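Side-chain contacts in structural protein VP1 (Trichodysplasia spinulosa-associated polyomavirus, PDB 4U60), which builds the pentameric capsomers of the viral coat on a jelly-roll fold and binds sialylated glycans, among them the GM1 oligosaccharide: residues T31-N36 with C247-F252; P66-A71 with F130-V135; E138-Q143 with T201-S206; K158-P163 with Y176-T181. All coordinates share one frame; numbering follows the deposited sequence. Where two conformers were deposited one is given.

Contact 1 of 4, residues T31-N36 with C247-F252; sequences TRMGQN and CDIVGF
In the jelly-roll of VP1, the loop that follows strand 12-29 folds back over strand 241-254, and there M33 meets C247 and I249. M33 makes both apolar contacts. Its CG starts anti to the carbonyl carbon and beside the backbone N (chi1 -67°), and the chain bends again at the next two torsions; these bends carry SD and CE to the strand, although CB does not aim at it. SD lies 3.7 Å from CG1 of I249, and the side chains of M33 and I249 pass each other at a slant. CE stays near the same CG1 and also comes to within 4.0 Å of SG of C247. A long, unbranched thioether suits this place because it can bend to follow two strand residues with one residue between them. I249 also packs on V106 of the second subunit.

The polar link lies beside this patch. T31 OG1 binds a water at 2.7 Å, and that water accepts the backbone N-H of D248 at 2.8 Å. The carboxylate of D248 turns to H131 and R267 instead. Within the loop, R32 NH1 donates to T31 O from above the carbonyl plane, while N36 OD1 receives the N-H of G34 at 3.0 Å. G34 has a positive phi of 148°, a backbone shape that suits a residue without CB.

All the touching residues are buried and no direct hydrogen bond joins the segments. Their direct contact therefore rests on dispersion between the M33 thioether, C247 SG and I249 CG1, with one water satisfying the strand N-H of D248.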
loop_
_atom_site.group_PDB
_atom_site.type_symbol
_atom_site.label_atom_id
_atom_site.label_comp_id
_atom_site.label_asym_id
_atom_site.label_seq_id
_atom_site.Cartn_x
_atom_site.Cartn_y
_atom_site.Cartn_z
ATOM N N THR C 31 26.485 -6.095 -7.134
ATOM C CA THR C 31 26.287 -4.848 -6.425
ATOM C C THR C 31 27.619 -4.150 -6.131
ATOM O O THR C 31 28.686 -4.818 -6.008
ATOM C CB THR C 31 25.504 -5.097 -5.124
ATOM O OG1 THR C 31 24.946 -3.876 -4.649
ATOM C CG2 THR C 31 26.372 -5.692 -4.044
ATOM N N ARG C 32 27.567 -2.818 -6.051
ATOM C CA ARG C 32 28.740 -1.990 -5.777
ATOM C C ARG C 32 28.474 -1.099 -4.562
ATOM O O ARG C 32 28.269 0.110 -4.651
ATOM C CB ARG C 32 29.134 -1.180 -7.008
ATOM C CG ARG C 32 29.395 -2.044 -8.246
ATOM C CD ARG C 32 30.605 -2.918 -8.046
ATOM N NE ARG C 32 30.902 -3.833 -9.147
ATOM C CZ ARG C 32 30.982 -5.152 -9.037
ATOM N NH1 ARG C 32 30.718 -5.780 -7.892
ATOM N NH2 ARG C 32 31.347 -5.872 -10.105
ATOM N N MET C 33 28.496 -1.733 -3.400
ATOM C CA MET C 33 28.207 -1.035 -2.166
ATOM C C MET C 33 29.387 -0.354 -1.505
ATOM O O MET C 33 29.195 0.469 -0.623
ATOM C CB MET C 33 27.587 -2.024 -1.182
ATOM C CG MET C 33 26.195 -2.531 -1.575
ATOM S SD MET C 33 24.919 -1.249 -1.638
ATOM C CE MET C 33 24.864 -0.869 -3.386
ATOM N N GLY C 34 30.605 -0.715 -1.905
ATOM C CA GLY C 34 31.811 -0.092 -1.356
ATOM C C GLY C 34 32.975 -1.054 -1.293
ATOM O O GLY C 34 34.109 -0.686 -1.618
ATOM N N GLN C 35 32.725 -2.269 -0.825
ATOM C CA GLN C 35 33.705 -3.334 -0.914
ATOM C C GLN C 35 33.303 -4.132 -2.150
ATOM O O GLN C 35 32.403 -4.978 -2.116
ATOM C CB GLN C 35 33.691 -4.154 0.357
ATOM C CG GLN C 35 34.875 -5.066 0.597
ATOM C CD GLN C 35 35.406 -5.731 -0.650
ATOM O OE1 GLN C 35 36.175 -5.126 -1.436
ATOM N NE2 GLN C 35 35.032 -7.001 -0.831
ATOM N N ASN C 36 33.965 -3.826 -3.257
ATOM C CA ASN C 36 33.559 -4.303 -4.581
ATOM C C ASN C 36 34.491 -5.362 -5.150
ATOM O O ASN C 36 34.339 -5.750 -6.315
ATOM C CB ASN C 36 33.443 -3.096 -5.524
ATOM C CG ASN C 36 32.464 -2.066 -4.993
ATOM O OD1 ASN C 36 31.569 -2.402 -4.204
ATOM N ND2 ASN C 36 32.630 -0.829 -5.398
ATOM N N CYS C 247 21.184 -0.143 -9.380
ATOM C CA CYS C 247 21.632 -0.114 -8.003
ATOM C C CYS C 247 20.505 -0.707 -7.174
ATOM O O CYS C 247 19.350 -0.343 -7.359
ATOM C CB CYS C 247 21.965 1.298 -7.544
ATOM S SG CYS C 247 22.687 1.371 -5.888
ATOM N N ASP C 248 20.840 -1.626 -6.281
ATOM C CA ASP C 248 19.844 -2.271 -5.418
ATOM C C ASP C 248 20.318 -2.388 -3.976
ATOM O O ASP C 248 20.900 -3.389 -3.569
ATOM C CB ASP C 248 19.469 -3.645 -5.990
ATOM C CG ASP C 248 18.710 -3.536 -7.288
ATOM O OD1 ASP C 248 17.480 -3.233 -7.215
ATOM O OD2 ASP C 248 19.330 -3.686 -8.368
ATOM N N ILE C 249 20.037 -1.353 -3.197
ATOM C CA ILE C 249 20.353 -1.338 -1.771
ATOM C C ILE C 249 19.146 -1.896 -1.026
ATOM O O ILE C 249 18.018 -1.444 -1.253
ATOM C CB ILE C 249 20.581 0.105 -1.305
ATOM C CG1 ILE C 249 21.829 0.666 -2.004
ATOM C CG2 ILE C 249 20.658 0.191 0.208
ATOM C CD1 ILE C 249 22.002 2.163 -1.888
ATOM N N VAL C 250 19.371 -2.868 -0.156
ATOM C CA VAL C 250 18.255 -3.528 0.554
ATOM C C VAL C 250 18.217 -3.247 2.041
ATOM O O VAL C 250 17.313 -3.704 2.725
ATOM C CB VAL C 250 18.206 -5.038 0.282
ATOM C CG1 VAL C 250 17.871 -5.320 -1.171
ATOM C CG2 VAL C 250 19.526 -5.697 0.666
ATOM N N GLY C 251 19.162 -2.448 2.525
ATOM C CA GLY C 251 19.186 -2.030 3.916
ATOM C C GLY C 251 20.598 -1.991 4.472
ATOM O O GLY C 251 21.598 -1.958 3.720
ATOM N N PHE C 252 20.665 -2.005 5.793
ATOM C CA PHE C 252 21.927 -2.014 6.555
ATOM C C PHE C 252 22.026 -3.256 7.415
ATOM O O PHE C 252 21.053 -3.699 8.037
ATOM C CB PHE C 252 22.013 -0.779 7.453
ATOM C CG PHE C 252 22.102 0.506 6.685
ATOM C CD1 PHE C 252 23.306 0.942 6.170
ATOM C CD2 PHE C 252 20.970 1.271 6.447
ATOM C CE1 PHE C 252 23.392 2.115 5.448
ATOM C CE2 PHE C 252 21.049 2.441 5.704
ATOM C CZ PHE C 252 22.266 2.857 5.211
HETATM O O HOH W 1 23.443 -2.651 -6.576
#

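Contact 2 of 4, residues P66-A71 with F130-V135; sequences PTYSTA and FHMFAV
Y68 sets off with CG anti to the carbonyl carbon (chi1 -66°), which brings the end of the side chain close to strand 129-136. M132 answers with CG lodged between its backbone N and carbonyl carbon (chi1 71°), and two further bends curl its chain back beside CE1 and CD1 of the ring. M132 was modelled in two conformers; in the one described, SD stands 3.9 Å from Y68 CE1, and CG is 4.1 Å from that same CE1. The sulfur is 5.0 Å from the centroid of the Y68 ring and oblique to it, a Met-aromatic contact in this conformer, with the two side chains crossing at about a right angle. F130, two residues back on the same side of the strand, brings its CE2 to 4.4 Å from Y68 CE1. A tyrosine fits here because its ring can lie among apolar groups while OH hydrogen-bonds to the carbonyl O of W191, with a weak bond to S103 of the second subunit.

Strand 129-136 runs between strands 201-208 and 241-254, and strand 69-74 pairs with 241-254 as well. The side chain of H131 leaves the opposite side of the strand from F130 and M132, while M132 packs on F219 of the second subunit.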
loop_
_atom_site.group_PDB
_atom_site.type_symbol
_atom_site.label_atom_id
_atom_site.label_comp_id
_atom_site.label_asym_id
_atom_site.label_seq_id
_atom_site.Cartn_x
_atom_site.Cartn_y
_atom_site.Cartn_z
ATOM N N PRO C 66 27.904 3.646 -1.656
ATOM C CA PRO C 66 27.434 2.898 -2.814
ATOM C C PRO C 66 27.578 3.644 -4.141
ATOM O O PRO C 66 27.431 4.872 -4.181
ATOM C CB PRO C 66 25.964 2.657 -2.488
ATOM C CG PRO C 66 25.921 2.637 -0.997
ATOM C CD PRO C 66 26.935 3.632 -0.553
ATOM N N THR C 67 27.838 2.887 -5.210
ATOM C CA THR C 67 27.971 3.437 -6.547
ATOM C C THR C 67 27.069 2.659 -7.501
ATOM O O THR C 67 26.544 1.589 -7.151
ATOM C CB THR C 67 29.422 3.381 -7.051
ATOM O OG1 THR C 67 29.941 2.061 -6.879
ATOM C CG2 THR C 67 30.289 4.363 -6.288
ATOM N N TYR C 68 26.841 3.212 -8.676
ATOM C CA TYR C 68 26.078 2.504 -9.713
ATOM C C TYR C 68 26.849 1.331 -10.293
ATOM O O TYR C 68 28.077 1.395 -10.515
ATOM C CB TYR C 68 25.649 3.440 -10.834
ATOM C CG TYR C 68 24.653 4.496 -10.398
ATOM C CD1 TYR C 68 23.326 4.157 -10.194
ATOM C CD2 TYR C 68 25.042 5.802 -10.147
ATOM C CE1 TYR C 68 22.396 5.107 -9.807
ATOM C CE2 TYR C 68 24.133 6.758 -9.742
ATOM C CZ TYR C 68 22.804 6.396 -9.552
ATOM O OH TYR C 68 21.877 7.332 -9.143
ATOM N N SER C 69 26.131 0.233 -10.528
ATOM C CA SER C 69 26.628 -0.827 -11.372
ATOM C C SER C 69 26.312 -0.486 -12.820
ATOM O O SER C 69 25.255 0.057 -13.115
ATOM C CB SER C 69 25.947 -2.138 -11.021
ATOM O OG SER C 69 26.193 -2.482 -9.661
ATOM N N THR C 70 27.195 -0.848 -13.738
ATOM C CA THR C 70 26.933 -0.616 -15.146
ATOM C C THR C 70 27.813 -1.502 -16.032
ATOM O O THR C 70 28.905 -1.932 -15.648
ATOM C CB THR C 70 27.118 0.873 -15.523
ATOM O OG1 THR C 70 26.513 1.142 -16.797
ATOM C CG2 THR C 70 28.586 1.267 -15.566
ATOM N N ALA C 71 27.292 -1.777 -17.217
ATOM C CA ALA C 71 28.033 -2.508 -18.249
ATOM C C ALA C 71 27.581 -2.059 -19.621
ATOM O O ALA C 71 26.418 -1.654 -19.814
ATOM C CB ALA C 71 27.808 -4.012 -18.127
ATOM N N PHE C 130 16.860 1.275 -1.980
ATOM C CA PHE C 130 17.016 2.080 -3.194
ATOM C C PHE C 130 17.185 1.116 -4.337
ATOM O O PHE C 130 18.104 0.297 -4.321
ATOM C CB PHE C 130 18.195 3.055 -3.075
ATOM C CG PHE C 130 18.494 3.831 -4.328
ATOM C CD1 PHE C 130 17.652 4.846 -4.747
ATOM C CD2 PHE C 130 19.616 3.548 -5.086
ATOM C CE1 PHE C 130 17.949 5.565 -5.911
ATOM C CE2 PHE C 130 19.906 4.263 -6.240
ATOM C CZ PHE C 130 19.069 5.263 -6.646
ATOM N N HIS C 131 16.295 1.193 -5.322
ATOM C CA HIS C 131 16.279 0.264 -6.448
ATOM C C HIS C 131 16.080 1.016 -7.723
ATOM O O HIS C 131 15.085 1.722 -7.881
ATOM C CB HIS C 131 15.176 -0.790 -6.284
ATOM C CG HIS C 131 15.340 -1.564 -5.031
ATOM N ND1 HIS C 131 16.231 -2.604 -4.944
ATOM C CD2 HIS C 131 14.838 -1.392 -3.791
ATOM C CE1 HIS C 131 16.253 -3.063 -3.706
ATOM N NE2 HIS C 131 15.413 -2.345 -2.989
ATOM N N MET C 132 17.040 0.872 -8.631
ATOM C CA MET C 132 16.847 1.448 -9.933
ATOM C C MET C 132 17.540 0.615 -10.986
ATOM O O MET C 132 18.478 -0.138 -10.716
ATOM C CB MET C 132 17.315 2.896 -9.965
ATOM C CG MET C 132 18.815 3.054 -9.899
ATOM S SD MET C 132 19.665 2.875 -11.494
ATOM C CE MET C 132 19.166 4.313 -12.434
ATOM N N PHE C 133 16.985 0.670 -12.187
ATOM C CA PHE C 133 17.672 0.077 -13.325
ATOM C C PHE C 133 17.400 0.942 -14.548
ATOM O O PHE C 133 16.452 1.728 -14.592
ATOM C CB PHE C 133 17.298 -1.392 -13.577
ATOM C CG PHE C 133 15.909 -1.599 -14.103
ATOM C CD1 PHE C 133 14.832 -1.703 -13.235
ATOM C CD2 PHE C 133 15.683 -1.689 -15.459
ATOM C CE1 PHE C 133 13.544 -1.900 -13.703
ATOM C CE2 PHE C 133 14.378 -1.879 -15.929
ATOM C CZ PHE C 133 13.321 -1.982 -15.047
ATOM N N ALA C 134 18.293 0.818 -15.518
ATOM C CA ALA C 134 18.184 1.547 -16.760
ATOM C C ALA C 134 18.719 0.678 -17.884
ATOM O O ALA C 134 19.693 -0.079 -17.706
ATOM C CB ALA C 134 18.952 2.844 -16.682
ATOM N N VAL C 135 18.042 0.741 -19.017
ATOM C CA VAL C 135 18.475 0.071 -20.253
ATOM C C VAL C 135 18.437 1.112 -21.361
ATOM O O VAL C 135 17.427 1.790 -21.555
ATOM C CB VAL C 135 17.572 -1.126 -20.617
ATOM C CG1 VAL C 135 18.067 -1.831 -21.890
ATOM C CG2 VAL C 135 17.490 -2.122 -19.471
#

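Contact 3 of 4, residues E138-Q143 with T201-S206; sequences EPLELQ and TRYYGS. With EDO (1,2-ethanediol), chain S.
T201 points its CB toward segment 138-143, and the side chain forks there. One branch is OG1, anti to the carbonyl carbon (chi1 -67°), which is gripped by two waters. The first, 2.8 Å from OG1, donates to the carbonyl O of E138. The second, 2.7 Å from OG1, reaches P139 O, so two loop carbonyls are tied to a single hydroxyl. The other branch, CG2, turns to the apolar side and lies 3.9 Å from L140 CD1. A threonine suits the spot by offering a hydroxyl to water and a methyl to leucine from one carbon.

This is where the jelly-roll chain leaves strand 129-136 and, after a short loop, enters strand 141-144 of the small three-stranded sheet; T201 opens strand 201-208 of the large one. L140, its CG anti to the backbone N, lets CD1 lie obliquely by the ring of Y203, 4.1 Å from CD2. Y203 OH goes on to E98 of the second subunit, and Y204 to S206 form a ladder with a strand of that subunit. R202 points away from 138-143: its NH2 donates to O1 of a 1,2-ethanediol at 2.8 Å, probably a crystallisation additive, which N200 also binds.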
loop_
_atom_site.group_PDB
_atom_site.type_symbol
_atom_site.label_atom_id
_atom_site.label_comp_id
_atom_site.label_asym_id
_atom_site.label_seq_id
_atom_site.Cartn_x
_atom_site.Cartn_y
_atom_site.Cartn_z
ATOM N N GLU C 138 23.003 3.950 -25.221
ATOM C CA GLU C 138 24.170 4.806 -25.010
ATOM C C GLU C 138 24.278 4.966 -23.488
ATOM O O GLU C 138 23.370 4.569 -22.781
ATOM C CB GLU C 138 23.977 6.139 -25.717
ATOM C CG GLU C 138 22.763 6.921 -25.265
ATOM C CD GLU C 138 22.522 8.084 -26.182
ATOM O OE1 GLU C 138 22.987 9.186 -25.846
ATOM O OE2 GLU C 138 21.903 7.904 -27.257
ATOM N N PRO C 139 25.383 5.512 -22.981
ATOM C CA PRO C 139 25.501 5.624 -21.526
ATOM C C PRO C 139 24.396 6.446 -20.876
ATOM O O PRO C 139 23.879 7.396 -21.470
ATOM C CB PRO C 139 26.838 6.325 -21.339
ATOM C CG PRO C 139 27.644 5.867 -22.521
ATOM C CD PRO C 139 26.645 5.857 -23.669
ATOM N N LEU C 140 24.014 6.023 -19.678
ATOM C CA LEU C 140 23.041 6.764 -18.897
ATOM C C LEU C 140 23.606 8.153 -18.644
ATOM O O LEU C 140 24.745 8.286 -18.217
ATOM C CB LEU C 140 22.751 6.052 -17.583
ATOM C CG LEU C 140 21.798 6.752 -16.617
ATOM C CD1 LEU C 140 20.367 6.840 -17.148
ATOM C CD2 LEU C 140 21.813 6.076 -15.251
ATOM N N GLU C 141 22.810 9.178 -18.929
ATOM C CA GLU C 141 23.224 10.555 -18.756
ATOM C C GLU C 141 22.845 10.987 -17.345
ATOM O O GLU C 141 21.739 10.740 -16.896
ATOM C CB GLU C 141 22.614 11.433 -19.846
ATOM C CG GLU C 141 23.283 11.164 -21.185
ATOM C CD GLU C 141 22.469 11.579 -22.400
ATOM O OE1 GLU C 141 21.292 11.172 -22.506
ATOM O OE2 GLU C 141 23.056 12.259 -23.291
ATOM N N LEU C 142 23.805 11.600 -16.660
ATOM C CA LEU C 142 23.696 11.895 -15.229
ATOM C C LEU C 142 23.657 13.395 -14.953
ATOM O O LEU C 142 24.280 14.196 -15.675
ATOM C CB LEU C 142 24.889 11.316 -14.474
ATOM C CG LEU C 142 25.091 9.799 -14.545
ATOM C CD1 LEU C 142 26.421 9.418 -13.909
ATOM C CD2 LEU C 142 23.934 9.055 -13.890
ATOM N N GLN C 143 22.962 13.727 -13.874
ATOM C CA GLN C 143 22.894 15.070 -13.289
ATOM C C GLN C 143 23.485 14.981 -11.894
ATOM O O GLN C 143 23.172 14.069 -11.135
ATOM C CB GLN C 143 21.447 15.556 -13.218
ATOM C CG GLN C 143 21.219 16.829 -12.407
ATOM C CD GLN C 143 21.864 18.042 -13.036
ATOM O OE1 GLN C 143 21.693 18.311 -14.231
ATOM N NE2 GLN C 143 22.644 18.763 -12.250
ATOM N N THR C 201 17.363 6.073 -23.456
ATOM C CA THR C 201 17.444 5.161 -22.307
ATOM C C THR C 201 16.108 5.168 -21.588
ATOM O O THR C 201 15.435 6.190 -21.529
ATOM C CB THR C 201 18.574 5.589 -21.346
ATOM O OG1 THR C 201 19.838 5.397 -22.016
ATOM C CG2 THR C 201 18.537 4.842 -20.004
ATOM N N ARG C 202 15.720 4.044 -21.026
ATOM C CA ARG C 202 14.580 4.013 -20.111
ATOM C C ARG C 202 15.126 3.727 -18.734
ATOM O O ARG C 202 15.937 2.820 -18.567
ATOM C CB ARG C 202 13.606 2.910 -20.500
ATOM C CG ARG C 202 13.220 2.899 -21.963
ATOM C CD ARG C 202 12.572 4.203 -22.421
ATOM N NE ARG C 202 12.205 4.042 -23.816
ATOM C CZ ARG C 202 12.775 4.649 -24.852
ATOM N NH1 ARG C 202 13.699 5.610 -24.710
ATOM N NH2 ARG C 202 12.378 4.304 -26.049
ATOM N N TYR C 203 14.693 4.483 -17.738
ATOM C CA TYR C 203 15.114 4.207 -16.355
ATOM C C TYR C 203 13.922 4.228 -15.396
ATOM O O TYR C 203 12.908 4.881 -15.650
ATOM C CB TYR C 203 16.221 5.171 -15.857
ATOM C CG TYR C 203 15.863 6.639 -15.886
ATOM C CD1 TYR C 203 15.136 7.233 -14.850
ATOM C CD2 TYR C 203 16.272 7.446 -16.942
ATOM C CE1 TYR C 203 14.817 8.588 -14.886
ATOM C CE2 TYR C 203 15.969 8.794 -16.990
ATOM C CZ TYR C 203 15.238 9.361 -15.971
ATOM O OH TYR C 203 14.920 10.691 -16.012
ATOM N N TYR C 204 14.062 3.444 -14.330
ATOM C CA TYR C 204 12.994 3.222 -13.355
ATOM C C TYR C 204 13.657 3.152 -12.016
ATOM O O TYR C 204 14.587 2.377 -11.832
ATOM C CB TYR C 204 12.236 1.895 -13.615
ATOM C CG TYR C 204 11.875 1.670 -15.059
ATOM C CD1 TYR C 204 12.836 1.236 -15.972
ATOM C CD2 TYR C 204 10.596 1.891 -15.517
ATOM C CE1 TYR C 204 12.527 1.051 -17.311
ATOM C CE2 TYR C 204 10.274 1.687 -16.866
ATOM C CZ TYR C 204 11.249 1.266 -17.749
ATOM O OH TYR C 204 10.979 1.043 -19.094
ATOM N N GLY C 205 13.136 3.897 -11.044
ATOM C CA GLY C 205 13.741 3.883 -9.723
ATOM C C GLY C 205 12.749 4.118 -8.599
ATOM O O GLY C 205 11.667 4.684 -8.799
ATOM N N SER C 206 13.132 3.650 -7.404
ATOM C CA SER C 206 12.375 3.868 -6.191
ATOM C C SER C 206 13.301 4.010 -4.994
ATOM O O SER C 206 14.407 3.479 -4.974
ATOM C CB SER C 206 11.405 2.721 -5.926
ATOM O OG SER C 206 12.099 1.517 -5.752
HETATM C C1 EDO S . 14.575 5.759 -28.293
HETATM O O1 EDO S . 13.237 6.154 -27.965
HETATM C C2 EDO S . 14.888 6.047 -29.765
HETATM O O2 EDO S . 16.198 6.628 -29.912
HETATM O O HOH W 2 21.747 3.901 -20.643
HETATM O O HOH W 3 21.180 7.715 -22.121
#

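Contact 4 of 4, residues K158-P163 with Y176-T181; sequences KLVVPP and YKQKLT
P162 against Y176 and V160 against Q178 make the packed part of this surface contact. CB of the proline sits 3.8 Å from CD2 of the Y176 ring, and its CG approaches the ring at the edge and in its plane, so the tyrosine meets the proline with its rim. A rigid proline presents methylene groups that fit such an aromatic edge. V160 also points at the other segment, and its CG1, anti to the backbone N (chi1 180°), lies 3.5 Å from NE2 of Q178, with the two side chains crossing at about a right angle.

The polar end of Q178 is the wetter side. OE1 accepts the N-H of K179 at 2.8 Å on an in-plane lone pair, which helps set the rotation of the amide. NE2 then donates to a water at 2.9 Å, and that water donates in turn to V161 O, a longer bond of 3.2 Å. A glutamine suits this edge, since one amide can bond to the backbone and a water while NE2 rests against a valine methyl.

The touching parts, 160-162 and 176-178, run 157° apart, without a direct hydrogen bond. Strand 177-179 is an outer strand of the three-stranded sheet, paired with 141-144; P162 and Q178 both pack on W191 of strand 191-193, and W191 NE1 donates to V160 O.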
loop_
_atom_site.group_PDB
_atom_site.type_symbol
_atom_site.label_atom_id
_atom_site.label_comp_id
_atom_site.label_asym_id
_atom_site.label_seq_id
_atom_site.Cartn_x
_atom_site.Cartn_y
_atom_site.Cartn_z
ATOM N N LYS C 158 39.330 6.905 -6.895
ATOM C CA LYS C 158 38.739 6.115 -7.967
ATOM C C LYS C 158 37.277 6.471 -8.215
ATOM O O LYS C 158 36.676 5.995 -9.177
ATOM C CB LYS C 158 38.865 4.631 -7.664
ATOM C CG LYS C 158 40.290 4.129 -7.612
ATOM C CD LYS C 158 40.279 2.624 -7.387
ATOM N N LEU C 159 36.696 7.296 -7.359
ATOM C CA LEU C 159 35.334 7.768 -7.588
ATOM C C LEU C 159 35.357 8.812 -8.695
ATOM O O LEU C 159 36.376 9.459 -8.904
ATOM C CB LEU C 159 34.737 8.370 -6.323
ATOM C CG LEU C 159 34.644 7.452 -5.107
ATOM C CD1 LEU C 159 34.145 8.195 -3.889
ATOM C CD2 LEU C 159 33.755 6.249 -5.403
ATOM N N VAL C 160 34.259 8.944 -9.424
ATOM C CA VAL C 160 34.124 9.990 -10.416
ATOM C C VAL C 160 33.156 11.036 -9.882
ATOM O O VAL C 160 31.969 10.755 -9.680
ATOM C CB VAL C 160 33.629 9.446 -11.765
ATOM C CG1 VAL C 160 33.489 10.573 -12.774
ATOM C CG2 VAL C 160 34.587 8.361 -12.264
ATOM N N VAL C 161 33.685 12.224 -9.625
ATOM C CA VAL C 161 32.906 13.312 -9.035
ATOM C C VAL C 161 33.394 14.602 -9.651
ATOM O O VAL C 161 34.463 14.597 -10.278
ATOM C CB VAL C 161 33.058 13.346 -7.495
ATOM C CG1 VAL C 161 32.503 12.087 -6.873
ATOM C CG2 VAL C 161 34.492 13.567 -7.089
ATOM N N PRO C 162 32.652 15.711 -9.480
ATOM C CA PRO C 162 33.115 16.954 -10.096
ATOM C C PRO C 162 34.401 17.462 -9.484
ATOM O O PRO C 162 34.689 17.175 -8.331
ATOM C CB PRO C 162 31.967 17.942 -9.807
ATOM C CG PRO C 162 30.759 17.070 -9.612
ATOM C CD PRO C 162 31.309 15.863 -8.894
ATOM N N PRO C 163 35.158 18.249 -10.240
ATOM C CA PRO C 163 36.441 18.748 -9.717
ATOM C C PRO C 163 36.356 20.001 -8.860
ATOM O O PRO C 163 37.385 20.434 -8.303
ATOM C CB PRO C 163 37.235 19.038 -10.983
ATOM C CG PRO C 163 36.196 19.349 -12.009
ATOM C CD PRO C 163 35.023 18.464 -11.691
ATOM N N TYR C 176 26.703 20.816 -14.040
ATOM C CA TYR C 176 27.325 19.670 -13.378
ATOM C C TYR C 176 26.645 18.371 -13.852
ATOM O O TYR C 176 25.668 17.887 -13.259
ATOM C CB TYR C 176 27.197 19.796 -11.853
ATOM C CG TYR C 176 28.077 20.820 -11.177
ATOM C CD1 TYR C 176 27.810 22.173 -11.267
ATOM C CD2 TYR C 176 29.168 20.419 -10.404
ATOM C CE1 TYR C 176 28.619 23.111 -10.651
ATOM C CE2 TYR C 176 29.973 21.342 -9.761
ATOM C CZ TYR C 176 29.703 22.688 -9.877
ATOM O OH TYR C 176 30.513 23.612 -9.248
ATOM N N LYS C 177 27.146 17.831 -14.952
ATOM C CA LYS C 177 26.594 16.622 -15.556
ATOM C C LYS C 177 27.714 15.616 -15.836
ATOM O O LYS C 177 28.904 15.929 -15.684
ATOM C CB LYS C 177 25.825 16.991 -16.830
ATOM C CG LYS C 177 24.563 17.802 -16.556
ATOM C CD LYS C 177 23.753 18.103 -17.796
ATOM C CE LYS C 177 22.438 18.785 -17.439
ATOM N NZ LYS C 177 21.512 18.723 -18.589
ATOM N N GLN C 178 27.336 14.400 -16.225
ATOM C CA GLN C 178 28.293 13.325 -16.510
ATOM C C GLN C 178 27.544 12.244 -17.264
ATOM O O GLN C 178 26.345 12.363 -17.499
ATOM C CB GLN C 178 28.915 12.749 -15.228
ATOM C CG GLN C 178 30.367 13.144 -14.975
ATOM C CD GLN C 178 31.331 12.392 -15.880
ATOM O OE1 GLN C 178 30.922 11.709 -16.828
ATOM N NE2 GLN C 178 32.628 12.500 -15.583
ATOM N N LYS C 179 28.275 11.207 -17.641
ATOM C CA LYS C 179 27.697 10.001 -18.222
ATOM C C LYS C 179 28.230 8.814 -17.454
ATOM O O LYS C 179 29.392 8.793 -17.073
ATOM C CB LYS C 179 28.095 9.858 -19.690
ATOM C CG LYS C 179 27.505 10.948 -20.564
ATOM C CD LYS C 179 27.746 10.711 -22.031
ATOM C CE LYS C 179 27.083 11.798 -22.853
ATOM N NZ LYS C 179 27.385 11.613 -24.285
ATOM N N LEU C 180 27.374 7.831 -17.237
ATOM C CA LEU C 180 27.726 6.639 -16.478
ATOM C C LEU C 180 28.528 5.686 -17.356
ATOM O O LEU C 180 27.974 4.827 -18.052
ATOM C CB LEU C 180 26.469 5.970 -15.942
ATOM C CG LEU C 180 26.620 4.696 -15.089
ATOM C CD1 LEU C 180 27.687 4.856 -14.020
ATOM C CD2 LEU C 180 25.287 4.288 -14.478
ATOM N N THR C 181 29.848 5.856 -17.310
ATOM C CA THR C 181 30.785 5.117 -18.161
ATOM C C THR C 181 31.735 4.184 -17.414
ATOM O O THR C 181 32.626 3.590 -18.031
ATOM C CB THR C 181 31.616 6.116 -18.969
ATOM O OG1 THR C 181 32.257 7.022 -18.065
ATOM C CG2 THR C 181 30.727 6.905 -19.944
HETATM O O HOH W 4 33.706 14.007 -13.336
#

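Strands 241-254, 129-136 and 201-208, one from each of contacts 1, 2 and 3, lie in that order in the large sheet. Contacts 1 and 2, with centres about 10 Å apart, meet where I249 N lies 2.8 Å from F130 O. Contacts 2 and 3, about 9 Å between centres, share strand pairing, with H131 O 2.8 Å from S206 N. Contact 4 sets a loop against strand 177-179 of the small sheet and joins contact 3 through L142 N and Q178 O, 2.8 Å apart; it also reaches contact 2 where L180 packs on Y68. Contacts 1 and 4 do not touch. The glycans bind to residues outside all four: the pocket at 50-61 falls in the chain between 31-36 and 66-71, and that at 109-119 precedes 130-135.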